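PDB 7M13: GDP-L-fucose synthase from Campylobacter jejuni subsp. jejuni serotype O:2, which binds NADPH and acts as a GDP-D-glycero-L-gluco-heptose synthase, supplying a nucleotide-activated heptose for the capsular polysaccharide. Local coordinates for residues F65-L70 and V107-G112; E86-Q91 and K144-I149; G112-E117 and T164-N169; H276-T281 and R317-S322. All blocks are in the same frame, centred on the assembly; numbering follows the deposited sequence.

All four contacts are buried, and three of them reach the dinucleotide. Interactions 1 and 3 both use strand 105-111 or the turn at its end: interaction 1 joins it to strand 63-66 by parallel pairing, while interaction 3 lays the turn against strand 162-171 beside the nicotinamide. Interaction 2 packs two helices of one face of the sheet, close to the second subunit, and its lysine also bonds to Phe109 O of interaction 1. Interaction 4 lies on the other side of strand 162-171, farthest from NADP, where a loop packs on strand 277-278. Apolar chains dominate interactions 1 and 3, water and cofactor hydroxyls mark interaction 2, and amide and sulfur contacts make up interaction 4.

Interaction 1. Residues F65-L70 and V107-G112; sequences FLTAVL and VFFGSG. With NAP (NADP nicotinamide-adenine-dinucleotide phosphate), chain E.
Phe65 and Leu66 pair with Val107 and Phe108 as neighbouring parallel strands of the Rossmann sheet, the two ends of the unit strand 63-66, helix 80-100, strand 105-111. The close-packed half is here. Leu66 N donates to Val107 O at 2.8 Å, almost perfectly straight at 178°, and each pair of facing residues sends its side chains to the same side of the sheet. Leu66 holds CG anti to its backbone N (chi1 178°), which lays CD2 3.7 Å from Phe108 CD1 beneath helix 80-100. On the opposite face Phe65 CD1 lies 4.1 Å from Val107 CB, with Met258 of helix 247-260 over both. Branched and aromatic residues suit a sheet covered by helices on both sides.

Past Thr67 the chains part, and direct contact gives way to the cofactor. Thr67 bonds through OG1 to Ala14 O rather than across the gap, while its CG2 stays 3.9 Å from Phe109 CE2. Ala68 and Val69 then run along the dinucleotide: the small methyl of Ala68 fits beside the adenosine ribose, and Val69 N makes a weak bond of 3.4 Å to O4B of NADP. Leu70 is already partly exposed. Phe109 bridges the two halves: its CB touches the nicotinamide ribose, and its ring turns an edge to the opposing backbone, with CD2 3.4 Å from Leu66 O, in the ring plane.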
# COMPACT_ATOMS: atom_id res chain seq x y z
N PHE B 65 -5.38 5.32 -19.84
CA PHE B 65 -4.10 5.90 -19.38
C PHE B 65 -4.36 6.63 -18.09
O PHE B 65 -5.10 7.64 -18.10
CB PHE B 65 -3.47 6.79 -20.44
CG PHE B 65 -3.10 6.10 -21.72
CD1 PHE B 65 -1.83 5.57 -21.89
CD2 PHE B 65 -3.96 6.08 -22.81
CE1 PHE B 65 -1.46 4.94 -23.06
CE2 PHE B 65 -3.57 5.46 -23.98
CZ PHE B 65 -2.31 4.93 -24.12
N LEU B 66 -3.81 6.12 -16.99
CA LEU B 66 -4.10 6.69 -15.67
C LEU B 66 -2.99 7.68 -15.32
O LEU B 66 -1.94 7.22 -14.78
CB LEU B 66 -4.22 5.56 -14.66
CG LEU B 66 -4.48 6.00 -13.23
CD1 LEU B 66 -5.56 7.07 -13.16
CD2 LEU B 66 -4.78 4.77 -12.40
N THR B 67 -3.17 8.96 -15.59
CA THR B 67 -2.11 9.96 -15.30
C THR B 67 -2.46 10.83 -14.10
O THR B 67 -1.56 11.52 -13.62
CB THR B 67 -1.77 10.86 -16.50
OG1 THR B 67 -2.66 11.99 -16.55
CG2 THR B 67 -1.76 10.12 -17.80
N ALA B 68 -3.69 10.80 -13.61
CA ALA B 68 -4.13 11.71 -12.54
C ALA B 68 -3.40 11.40 -11.23
O ALA B 68 -3.24 10.22 -10.89
CB ALA B 68 -5.60 11.56 -12.36
N VAL B 69 -2.98 12.43 -10.54
CA VAL B 69 -2.17 12.31 -9.31
C VAL B 69 -2.32 13.58 -8.48
O VAL B 69 -2.55 14.65 -9.05
CB VAL B 69 -0.70 12.00 -9.65
CG1 VAL B 69 0.02 13.22 -10.22
CG2 VAL B 69 0.02 11.45 -8.45
N LEU B 70 -2.17 13.43 -7.16
CA LEU B 70 -1.76 14.51 -6.26
C LEU B 70 -0.26 14.41 -6.09
O LEU B 70 0.24 13.51 -5.44
CB LEU B 70 -2.46 14.38 -4.91
CG LEU B 70 -1.94 15.35 -3.85
CD1 LEU B 70 -2.13 16.78 -4.29
CD2 LEU B 70 -2.63 15.10 -2.52
N VAL B 107 -2.64 1.55 -18.62
CA VAL B 107 -1.26 1.94 -18.26
C VAL B 107 -1.33 2.91 -17.10
O VAL B 107 -2.09 3.87 -17.14
CB VAL B 107 -0.52 2.55 -19.45
CG1 VAL B 107 0.79 3.21 -19.00
CG2 VAL B 107 -0.28 1.51 -20.51
N PHE B 108 -0.60 2.61 -16.03
CA PHE B 108 -0.48 3.42 -14.82
C PHE B 108 0.95 3.94 -14.76
O PHE B 108 1.88 3.22 -15.13
CB PHE B 108 -0.81 2.58 -13.58
CG PHE B 108 -0.50 3.23 -12.26
CD1 PHE B 108 -1.11 4.42 -11.90
CD2 PHE B 108 0.31 2.59 -11.34
CE1 PHE B 108 -0.84 5.02 -10.69
CE2 PHE B 108 0.59 3.20 -10.13
CZ PHE B 108 0.02 4.41 -9.82
N PHE B 109 1.18 5.09 -14.18
CA PHE B 109 2.53 5.67 -14.04
C PHE B 109 2.95 5.66 -12.58
O PHE B 109 2.23 6.21 -11.69
CB PHE B 109 2.59 7.07 -14.63
CG PHE B 109 2.29 7.07 -16.10
CD1 PHE B 109 3.29 6.77 -17.02
CD2 PHE B 109 0.99 7.20 -16.55
CE1 PHE B 109 3.00 6.73 -18.37
CE2 PHE B 109 0.71 7.15 -17.91
CZ PHE B 109 1.72 6.89 -18.81
N GLY B 110 4.10 5.05 -12.30
CA GLY B 110 4.74 5.12 -10.99
C GLY B 110 5.83 6.16 -10.95
O GLY B 110 6.17 6.75 -12.00
N SER B 111 6.39 6.36 -9.77
CA SER B 111 7.46 7.33 -9.48
C SER B 111 8.64 6.58 -8.89
O SER B 111 8.42 5.62 -8.13
CB SER B 111 6.94 8.40 -8.51
OG SER B 111 8.01 9.08 -7.90
N GLY B 112 9.84 7.07 -9.15
CA GLY B 112 11.05 6.57 -8.50
C GLY B 112 10.98 6.67 -6.99
O GLY B 112 11.77 6.03 -6.32
PA NAP E . 0.21 16.50 -13.29
O1A NAP E . 0.49 16.84 -11.86
O2A NAP E . 0.76 17.44 -14.34
O5B NAP E . -1.33 16.39 -13.58
C5B NAP E . -2.17 15.61 -12.73
C4B NAP E . -3.57 15.78 -13.24
O4B NAP E . -4.42 14.92 -12.44
C3B NAP E . -4.13 17.21 -13.11
O3B NAP E . -4.62 17.65 -14.37
C2B NAP E . -5.21 17.08 -12.04
O2B NAP E . -6.35 17.90 -12.27
C1B NAP E . -5.62 15.62 -12.19
N9A NAP E . -6.23 15.11 -10.98
C8A NAP E . -5.68 15.01 -9.74
N7A NAP E . -6.52 14.62 -8.82
C5A NAP E . -7.71 14.45 -9.49
C6A NAP E . -8.99 14.06 -9.06
N6A NAP E . -9.30 13.80 -7.79
N1A NAP E . -9.96 14.02 -10.00
C2A NAP E . -9.66 14.31 -11.27
N3A NAP E . -8.49 14.70 -11.78
C4A NAP E . -7.55 14.76 -10.83
O3 NAP E . 0.76 15.03 -13.58
PN NAP E . 2.05 14.59 -14.37
O1N NAP E . 3.20 15.38 -13.86
O2N NAP E . 1.70 14.63 -15.81
O5D NAP E . 2.20 13.07 -13.88
C5D NAP E . 1.61 12.02 -14.62
C4D NAP E . 1.96 10.73 -13.93
O4D NAP E . 3.40 10.53 -13.97
C3D NAP E . 1.55 10.65 -12.45
O3D NAP E . 1.15 9.31 -12.11
C2D NAP E . 2.82 11.05 -11.77
O2D NAP E . 2.89 10.65 -10.40
C1D NAP E . 3.86 10.37 -12.63
N1N NAP E . 5.19 10.99 -12.45
C2N NAP E . 5.43 12.30 -12.77
C3N NAP E . 6.63 12.86 -12.51
C7N NAP E . 6.93 14.29 -12.82
O7N NAP E . 8.11 14.68 -12.71
N7N NAP E . 5.93 15.07 -13.21
C4N NAP E . 7.70 12.07 -11.95
C5N NAP E . 7.40 10.68 -11.68
C6N NAP E . 6.20 10.23 -11.85
P2B NAP E . -6.32 19.47 -11.89
O1X NAP E . -5.51 20.09 -12.99
O2X NAP E . -5.77 19.64 -10.54
O3X NAP E . -7.80 19.88 -11.92

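Interaction 2. Residues E86-Q91 and K144-I149; sequences ENLMIQ and KIAGAI. With NAP (NADP nicotinamide-adenine-dinucleotide phosphate), chain E.
Gln91 lays its side-chain amide against the backbone of Gly147, NE2 coming within 3.3 Å of Gly147 CA. Glycine suits this place because only a residue lacking a side chain lets the amide lie so near the helix; NE2 gives its bond to Ala143 O, one turn earlier. Farther from the cofactor, Leu88 CD2 presses on the small methyl of Ala146 at 3.5 Å. The other end of the Gln91 amide, OE1, accepts from a water at 2.7 Å, and that water in turn accepts from Lys144 NZ at 2.8 Å. Lys144 starts out pointing away from helix 80-100, but a bend at chi2 (-62°) swings the chain round, beyond which it runs extended to the nicotinamide ribose. There NZ donates to O3D at 2.8 Å and O2D at 3.1 Å, and it also bonds to Phe109 O, so the ammonium is fixed from several directions. The two helix segments run nearly parallel, 16° apart, and Leu88 of the second subunit packs on Ala146. Helices paired like this beside a subunit interface are familiar in short-chain dehydrogenase/reductases, and Lys144 probably corresponds to the lysine of their YxxxK motif, which would put Phe140 where the tyrosine usually stands.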
# COMPACT_ATOMS: atom_id res chain seq x y z
N GLU B 86 -5.48 10.21 -1.23
CA GLU B 86 -6.04 10.66 -2.52
C GLU B 86 -5.53 9.74 -3.62
O GLU B 86 -6.31 9.33 -4.49
CB GLU B 86 -5.76 12.14 -2.75
CG GLU B 86 -6.56 13.00 -1.80
CD GLU B 86 -6.56 14.48 -2.10
OE1 GLU B 86 -6.41 14.85 -3.29
OE2 GLU B 86 -6.71 15.27 -1.12
N ASN B 87 -4.22 9.45 -3.61
CA ASN B 87 -3.64 8.64 -4.70
C ASN B 87 -4.12 7.20 -4.59
O ASN B 87 -4.41 6.60 -5.61
CB ASN B 87 -2.12 8.80 -4.75
CG ASN B 87 -1.76 10.20 -5.22
OD1 ASN B 87 -2.25 10.66 -6.28
ND2 ASN B 87 -0.91 10.89 -4.49
N LEU B 88 -4.21 6.65 -3.38
CA LEU B 88 -4.81 5.29 -3.28
C LEU B 88 -6.24 5.31 -3.82
O LEU B 88 -6.64 4.36 -4.48
CB LEU B 88 -4.79 4.77 -1.83
CG LEU B 88 -3.44 4.38 -1.26
CD1 LEU B 88 -3.60 3.94 0.18
CD2 LEU B 88 -2.76 3.29 -2.08
N MET B 89 -7.05 6.32 -3.50
CA MET B 89 -8.45 6.34 -3.97
C MET B 89 -8.48 6.44 -5.51
O MET B 89 -9.25 5.69 -6.13
CB MET B 89 -9.29 7.44 -3.35
CG MET B 89 -9.53 7.27 -1.82
SD MET B 89 -10.38 5.74 -1.40
CE MET B 89 -11.85 5.95 -2.40
N ILE B 90 -7.70 7.32 -6.10
CA ILE B 90 -7.66 7.47 -7.57
C ILE B 90 -7.30 6.11 -8.18
O ILE B 90 -7.97 5.62 -9.10
CB ILE B 90 -6.70 8.59 -7.98
CG1 ILE B 90 -7.26 9.95 -7.54
CG2 ILE B 90 -6.49 8.52 -9.48
CD1 ILE B 90 -6.26 11.06 -7.66
N GLN B 91 -6.20 5.56 -7.72
CA GLN B 91 -5.67 4.28 -8.23
C GLN B 91 -6.74 3.20 -8.09
O GLN B 91 -7.06 2.46 -9.08
CB GLN B 91 -4.40 3.86 -7.49
CG GLN B 91 -3.20 4.78 -7.76
CD GLN B 91 -2.08 4.68 -6.76
OE1 GLN B 91 -1.20 5.56 -6.77
NE2 GLN B 91 -2.12 3.71 -5.87
N LYS B 144 2.29 4.77 -4.44
CA LYS B 144 2.73 4.33 -5.80
C LYS B 144 3.07 2.83 -5.80
O LYS B 144 2.72 2.15 -6.74
CB LYS B 144 3.90 5.17 -6.28
CG LYS B 144 3.50 6.58 -6.69
CD LYS B 144 2.53 6.62 -7.85
CE LYS B 144 2.52 7.97 -8.53
NZ LYS B 144 1.51 8.04 -9.60
N ILE B 145 3.67 2.33 -4.73
CA ILE B 145 3.91 0.87 -4.59
C ILE B 145 2.56 0.14 -4.68
O ILE B 145 2.43 -0.88 -5.39
CB ILE B 145 4.66 0.55 -3.28
CG1 ILE B 145 6.10 1.08 -3.31
CG2 ILE B 145 4.63 -0.94 -3.01
CD1 ILE B 145 6.80 0.99 -2.01
N ALA B 146 1.57 0.60 -3.92
CA ALA B 146 0.27 -0.09 -3.87
C ALA B 146 -0.37 -0.04 -5.26
O ALA B 146 -1.06 -0.99 -5.63
CB ALA B 146 -0.64 0.56 -2.86
N GLY B 147 -0.18 1.02 -6.02
CA GLY B 147 -0.67 1.12 -7.40
C GLY B 147 -0.06 0.05 -8.28
O GLY B 147 -0.79 -0.68 -8.99
N ALA B 148 1.25 -0.12 -8.19
CA ALA B 148 1.95 -1.14 -8.99
C ALA B 148 1.46 -2.53 -8.61
O ALA B 148 1.23 -3.39 -9.47
CB ALA B 148 3.43 -1.02 -8.80
N ILE B 149 1.35 -2.77 -7.31
CA ILE B 149 0.95 -4.11 -6.82
C ILE B 149 -0.51 -4.38 -7.18
O ILE B 149 -0.88 -5.54 -7.54
CB ILE B 149 1.28 -4.25 -5.31
CG1 ILE B 149 2.80 -4.19 -5.09
CG2 ILE B 149 0.65 -5.52 -4.75
CD1 ILE B 149 3.26 -4.28 -3.65
PA NAP E . 0.21 16.50 -13.29
O1A NAP E . 0.49 16.84 -11.86
O2A NAP E . 0.76 17.44 -14.34
O5B NAP E . -1.33 16.39 -13.58
C5B NAP E . -2.17 15.61 -12.73
C4B NAP E . -3.57 15.78 -13.24
O4B NAP E . -4.42 14.92 -12.44
C3B NAP E . -4.13 17.21 -13.11
O3B NAP E . -4.62 17.65 -14.37
C2B NAP E . -5.21 17.08 -12.04
O2B NAP E . -6.35 17.90 -12.27
C1B NAP E . -5.62 15.62 -12.19
N9A NAP E . -6.23 15.11 -10.98
C8A NAP E . -5.68 15.01 -9.74
N7A NAP E . -6.52 14.62 -8.82
C5A NAP E . -7.71 14.45 -9.49
C6A NAP E . -8.99 14.06 -9.06
N6A NAP E . -9.30 13.80 -7.79
N1A NAP E . -9.96 14.02 -10.00
C2A NAP E . -9.66 14.31 -11.27
N3A NAP E . -8.49 14.70 -11.78
C4A NAP E . -7.55 14.76 -10.83
O3 NAP E . 0.76 15.03 -13.58
PN NAP E . 2.05 14.59 -14.37
O1N NAP E . 3.20 15.38 -13.86
O2N NAP E . 1.70 14.63 -15.81
O5D NAP E . 2.20 13.07 -13.88
C5D NAP E . 1.61 12.02 -14.62
C4D NAP E . 1.96 10.73 -13.93
O4D NAP E . 3.40 10.53 -13.97
C3D NAP E . 1.55 10.65 -12.45
O3D NAP E . 1.15 9.31 -12.11
C2D NAP E . 2.82 11.05 -11.77
O2D NAP E . 2.89 10.65 -10.40
C1D NAP E . 3.86 10.37 -12.63
N1N NAP E . 5.19 10.99 -12.45
C2N NAP E . 5.43 12.30 -12.77
C3N NAP E . 6.63 12.86 -12.51
C7N NAP E . 6.93 14.29 -12.82
O7N NAP E . 8.11 14.68 -12.71
N7N NAP E . 5.93 15.07 -13.21
C4N NAP E . 7.70 12.07 -11.95
C5N NAP E . 7.40 10.68 -11.68
C6N NAP E . 6.20 10.23 -11.85
P2B NAP E . -6.32 19.47 -11.89
O1X NAP E . -5.51 20.09 -12.99
O2X NAP E . -5.77 19.64 -10.54
O3X NAP E . -7.80 19.88 -11.92
O HOH W 1 -0.93 7.74 -8.27

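Interaction 3. Residues G112-E117 and T164-N169; sequences GYMYPE and TLVLNN. With NAP (NADP nicotinamide-adenine-dinucleotide phosphate), chain E.
At the nicotinamide end of the Rossmann sheet, the 3-10 turn 112-114 meets the end of strand 162-171, Gly112 facing Leu167 and Asn168. Gly112 N donates to Leu167 O at 2.9 Å, approaching from above the carbonyl plane with a bent N-H angle of 139°. Leu167 O also lies 3.3 Å from C5N of NADP, so the bonded carbonyl borders the pocket. Having no side chain, Gly112 admits Asn168 OD1 to 3.3 Å from its CA; Asn168 ND2 is bonded to Glu243. Earlier along the strand, Met114 and Val166 meet tip to tip, the flexible thioether bringing CE to 3.7 Å from Val166 CG1. Tyr115 adds CE2 at 4.1 Å from the same methyl, while Met114 CG lies over one face of the Tyr115 ring. Around them, Met114 also touches Lys144 and Ile145 of helix 138-158, Leu167 touches Phe109 of strand 105-111 and Ile245 of strand 241-246, and Tyr115 OH reaches Asn278 on strand 277-278.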
# COMPACT_ATOMS: atom_id res chain seq x y z
N GLY B 112 9.84 7.07 -9.15
CA GLY B 112 11.05 6.57 -8.50
C GLY B 112 10.98 6.67 -6.99
O GLY B 112 11.77 6.03 -6.32
N TYR B 113 10.08 7.48 -6.43
CA TYR B 113 9.92 7.53 -4.96
C TYR B 113 9.38 6.20 -4.45
O TYR B 113 9.40 6.01 -3.21
CB TYR B 113 9.00 8.67 -4.53
CG TYR B 113 9.62 10.05 -4.61
CD1 TYR B 113 10.81 10.36 -3.97
CD2 TYR B 113 8.97 11.06 -5.30
CE1 TYR B 113 11.35 11.63 -4.02
CE2 TYR B 113 9.50 12.34 -5.36
CZ TYR B 113 10.70 12.62 -4.73
OH TYR B 113 11.20 13.88 -4.79
N MET B 114 9.08 5.27 -5.35
CA MET B 114 8.59 3.91 -4.96
C MET B 114 9.79 3.00 -4.67
O MET B 114 9.56 1.84 -4.27
CB MET B 114 7.74 3.30 -6.07
CG MET B 114 8.52 2.38 -7.00
SD MET B 114 7.52 1.76 -8.37
CE MET B 114 6.38 3.12 -8.60
N TYR B 115 11.01 3.50 -4.87
CA TYR B 115 12.25 2.76 -4.64
C TYR B 115 12.93 3.21 -3.37
O TYR B 115 12.85 4.38 -2.98
CB TYR B 115 13.19 2.87 -5.85
CG TYR B 115 12.73 2.11 -7.05
CD1 TYR B 115 12.55 0.73 -7.07
CD2 TYR B 115 12.47 2.80 -8.24
CE1 TYR B 115 12.15 0.06 -8.21
CE2 TYR B 115 12.08 2.13 -9.38
CZ TYR B 115 11.90 0.77 -9.37
OH TYR B 115 11.51 0.11 -10.49
N PRO B 116 13.70 2.32 -2.73
CA PRO B 116 14.43 2.66 -1.50
C PRO B 116 15.34 3.87 -1.72
O PRO B 116 15.99 3.94 -2.75
CB PRO B 116 15.26 1.42 -1.18
CG PRO B 116 14.50 0.27 -1.84
CD PRO B 116 13.91 0.90 -3.10
N GLU B 117 15.41 4.77 -0.73
CA GLU B 117 16.25 5.99 -0.81
C GLU B 117 17.70 5.57 -1.13
O GLU B 117 18.33 6.22 -1.96
CB GLU B 117 16.16 6.70 0.54
CG GLU B 117 17.03 7.94 0.64
CD GLU B 117 16.71 8.79 1.86
OE1 GLU B 117 16.29 8.22 2.87
OE2 GLU B 117 16.91 10.00 1.77
N THR B 164 2.33 -1.04 -15.28
CA THR B 164 2.89 0.13 -14.57
C THR B 164 4.22 0.50 -15.21
O THR B 164 5.12 -0.37 -15.28
CB THR B 164 3.08 -0.11 -13.07
OG1 THR B 164 1.76 -0.33 -12.52
CG2 THR B 164 3.70 1.07 -12.37
N LEU B 165 4.36 1.76 -15.59
CA LEU B 165 5.60 2.36 -16.10
C LEU B 165 6.09 3.37 -15.07
O LEU B 165 5.30 4.21 -14.63
CB LEU B 165 5.33 3.05 -17.44
CG LEU B 165 4.71 2.20 -18.53
CD1 LEU B 165 4.51 3.02 -19.81
CD2 LEU B 165 5.57 0.97 -18.83
N VAL B 166 7.36 3.32 -14.71
CA VAL B 166 7.90 4.09 -13.57
C VAL B 166 8.97 5.06 -14.08
O VAL B 166 9.89 4.61 -14.75
CB VAL B 166 8.47 3.15 -12.50
CG1 VAL B 166 8.86 3.92 -11.25
CG2 VAL B 166 7.47 2.04 -12.17
N LEU B 167 8.86 6.34 -13.71
CA LEU B 167 9.82 7.38 -14.13
C LEU B 167 10.24 8.23 -12.94
O LEU B 167 9.61 8.17 -11.87
CB LEU B 167 9.21 8.26 -15.23
CG LEU B 167 7.94 9.02 -14.87
CD1 LEU B 167 7.94 10.37 -15.56
CD2 LEU B 167 6.71 8.24 -15.27
N ASN B 168 11.27 9.04 -13.15
CA ASN B 168 11.83 9.92 -12.10
C ASN B 168 11.43 11.40 -12.27
O ASN B 168 11.01 11.98 -11.28
CB ASN B 168 13.35 9.78 -12.07
CG ASN B 168 13.74 8.53 -11.32
OD1 ASN B 168 13.21 8.28 -10.24
ND2 ASN B 168 14.74 7.81 -11.83
N ASN B 169 11.63 12.00 -13.44
CA ASN B 169 11.36 13.46 -13.62
C ASN B 169 10.82 13.67 -15.02
O ASN B 169 11.49 13.33 -15.98
CB ASN B 169 12.58 14.37 -13.44
CG ASN B 169 13.16 14.33 -12.05
OD1 ASN B 169 12.60 14.91 -11.13
ND2 ASN B 169 14.26 13.59 -11.91
PA NAP E . 0.21 16.50 -13.29
O1A NAP E . 0.49 16.84 -11.86
O2A NAP E . 0.76 17.44 -14.34
O5B NAP E . -1.33 16.39 -13.58
C5B NAP E . -2.17 15.61 -12.73
C4B NAP E . -3.57 15.78 -13.24
O4B NAP E . -4.42 14.92 -12.44
C3B NAP E . -4.13 17.21 -13.11
O3B NAP E . -4.62 17.65 -14.37
C2B NAP E . -5.21 17.08 -12.04
O2B NAP E . -6.35 17.90 -12.27
C1B NAP E . -5.62 15.62 -12.19
N9A NAP E . -6.23 15.11 -10.98
C8A NAP E . -5.68 15.01 -9.74
N7A NAP E . -6.52 14.62 -8.82
C5A NAP E . -7.71 14.45 -9.49
C6A NAP E . -8.99 14.06 -9.06
N6A NAP E . -9.30 13.80 -7.79
N1A NAP E . -9.96 14.02 -10.00
C2A NAP E . -9.66 14.31 -11.27
N3A NAP E . -8.49 14.70 -11.78
C4A NAP E . -7.55 14.76 -10.83
O3 NAP E . 0.76 15.03 -13.58
PN NAP E . 2.05 14.59 -14.37
O1N NAP E . 3.20 15.38 -13.86
O2N NAP E . 1.70 14.63 -15.81
O5D NAP E . 2.20 13.07 -13.88
C5D NAP E . 1.61 12.02 -14.62
C4D NAP E . 1.96 10.73 -13.93
O4D NAP E . 3.40 10.53 -13.97
C3D NAP E . 1.55 10.65 -12.45
O3D NAP E . 1.15 9.31 -12.11
C2D NAP E . 2.82 11.05 -11.77
O2D NAP E . 2.89 10.65 -10.40
C1D NAP E . 3.86 10.37 -12.63
N1N NAP E . 5.19 10.99 -12.45
C2N NAP E . 5.43 12.30 -12.77
C3N NAP E . 6.63 12.86 -12.51
C7N NAP E . 6.93 14.29 -12.82
O7N NAP E . 8.11 14.68 -12.71
N7N NAP E . 5.93 15.07 -13.21
C4N NAP E . 7.70 12.07 -11.95
C5N NAP E . 7.40 10.68 -11.68
C6N NAP E . 6.20 10.23 -11.85
P2B NAP E . -6.32 19.47 -11.89
O1X NAP E . -5.51 20.09 -12.99
O2X NAP E . -5.77 19.64 -10.54
O3X NAP E . -7.80 19.88 -11.92

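Interaction 4. Residues H276-T281 and R317-S322; sequences HINIGT and RLMDCS
Asn278 and Met319 both carry CG anti to the carbonyl carbon (chi1 -66° in each), and a further turn at chi2 of Met319 (-46°) bends the chain so that the two side chains cross at about a right angle, with SD beside the amide. The contact joins strand 277-278, next to strand 162-171 in the Rossmann sheet, to the loop that leads into helix 322-326. Met319 SD lies 3.8 Å from Asn278 CG, a soft, polarisable atom against a flat amide. That amide is anchored at both ends: ND2 donates to Asp320 O at 3.1 Å, nearly straight at 168° and with the acceptor in the amide plane, while OD1 bonds to Tyr115 OH. An asparagine, donor and acceptor in one group, can therefore tie the strand to two loops. Met319 N is held by Glu243. Beyond the strand, Cys321 SG settles 3.5 Å from Gly280 N, a buried N-H that has no hydrogen-bond partner; the backbone of Gly280 takes a conformation in which a CB would be jammed against the preceding carbonyl O, so glycine suits the place. Cys321 stands at the N-cap, and an Asx turn leads into the helix: Asp320 OD1 receives Ser322 N at 2.9 Å and, on its syn lone pair, Ser322 OG at 2.6 Å.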
# COMPACT_ATOMS: atom_id res chain seq x y z
N HIS B 276 6.35 -4.29 -12.94
CA HIS B 276 6.43 -2.88 -13.37
C HIS B 276 7.64 -2.70 -14.28
O HIS B 276 8.55 -3.58 -14.30
CB HIS B 276 6.47 -1.94 -12.18
CG HIS B 276 7.56 -2.18 -11.21
ND1 HIS B 276 7.53 -3.21 -10.32
CD2 HIS B 276 8.74 -1.52 -11.04
CE1 HIS B 276 8.65 -3.18 -9.60
NE2 HIS B 276 9.40 -2.15 -10.03
N ILE B 277 7.66 -1.62 -15.05
CA ILE B 277 8.76 -1.37 -16.02
C ILE B 277 9.25 0.05 -15.82
O ILE B 277 8.48 1.00 -15.97
CB ILE B 277 8.26 -1.52 -17.47
CG1 ILE B 277 7.36 -2.74 -17.69
CG2 ILE B 277 9.43 -1.48 -18.42
CD1 ILE B 277 6.67 -2.72 -19.02
N ASN B 278 10.55 0.20 -15.64
CA ASN B 278 11.14 1.55 -15.59
C ASN B 278 11.17 2.15 -17.01
O ASN B 278 11.45 1.44 -17.96
CB ASN B 278 12.56 1.52 -15.08
CG ASN B 278 12.66 1.08 -13.65
OD1 ASN B 278 11.71 1.22 -12.86
ND2 ASN B 278 13.85 0.58 -13.29
N ILE B 279 10.90 3.44 -17.11
CA ILE B 279 11.03 4.16 -18.39
C ILE B 279 11.94 5.36 -18.13
O ILE B 279 12.08 5.80 -16.99
CB ILE B 279 9.66 4.53 -19.00
CG1 ILE B 279 8.84 5.47 -18.13
CG2 ILE B 279 8.89 3.27 -19.35
CD1 ILE B 279 7.59 6.00 -18.79
N GLY B 280 12.56 5.85 -19.19
CA GLY B 280 13.58 6.89 -19.03
C GLY B 280 14.51 6.87 -20.21
O GLY B 280 14.29 6.14 -21.15
N THR B 281 15.55 7.68 -20.13
CA THR B 281 16.55 7.79 -21.22
C THR B 281 17.82 7.02 -20.86
O THR B 281 18.63 6.85 -21.76
CB THR B 281 16.88 9.26 -21.51
OG1 THR B 281 17.54 9.79 -20.36
CG2 THR B 281 15.66 10.09 -21.85
N ARG B 317 19.28 9.82 -8.63
CA ARG B 317 18.29 8.77 -8.99
C ARG B 317 18.35 8.60 -10.49
O ARG B 317 18.16 9.59 -11.21
CB ARG B 317 16.84 9.11 -8.63
CG ARG B 317 16.64 9.46 -7.17
CD ARG B 317 16.89 8.20 -6.37
NE ARG B 317 15.64 7.58 -6.01
CZ ARG B 317 15.55 6.54 -5.19
NH1 ARG B 317 14.35 6.11 -4.84
NH2 ARG B 317 16.64 5.93 -4.75
N LEU B 318 18.56 7.38 -10.96
CA LEU B 318 18.61 7.07 -12.39
C LEU B 318 18.02 5.69 -12.56
O LEU B 318 18.53 4.76 -11.90
CB LEU B 318 20.09 7.08 -12.83
CG LEU B 318 20.37 6.54 -14.23
CD1 LEU B 318 19.65 7.35 -15.28
CD2 LEU B 318 21.87 6.51 -14.49
N MET B 319 17.05 5.56 -13.46
CA MET B 319 16.47 4.23 -13.77
C MET B 319 17.43 3.38 -14.60
O MET B 319 18.02 3.88 -15.56
CB MET B 319 15.17 4.35 -14.56
CG MET B 319 14.01 4.99 -13.83
SD MET B 319 13.79 4.35 -12.17
CE MET B 319 12.19 5.10 -11.84
N ASP B 320 17.48 2.08 -14.33
CA ASP B 320 17.99 1.06 -15.26
C ASP B 320 16.84 0.77 -16.23
O ASP B 320 15.80 0.30 -15.74
CB ASP B 320 18.44 -0.17 -14.49
CG ASP B 320 19.16 -1.18 -15.37
OD1 ASP B 320 18.85 -1.25 -16.57
OD2 ASP B 320 20.05 -1.87 -14.86
N CYS B 321 16.99 1.14 -17.50
CA CYS B 321 15.96 0.94 -18.54
C CYS B 321 16.26 -0.29 -19.38
O CYS B 321 15.72 -0.41 -20.50
CB CYS B 321 15.82 2.19 -19.37
SG CYS B 321 15.07 3.55 -18.42
N SER B 322 17.09 -1.21 -18.92
CA SER B 322 17.40 -2.45 -19.68
C SER B 322 16.12 -3.23 -20.03
O SER B 322 15.99 -3.78 -21.14
CB SER B 322 18.39 -3.32 -18.95
OG SER B 322 19.60 -2.61 -18.71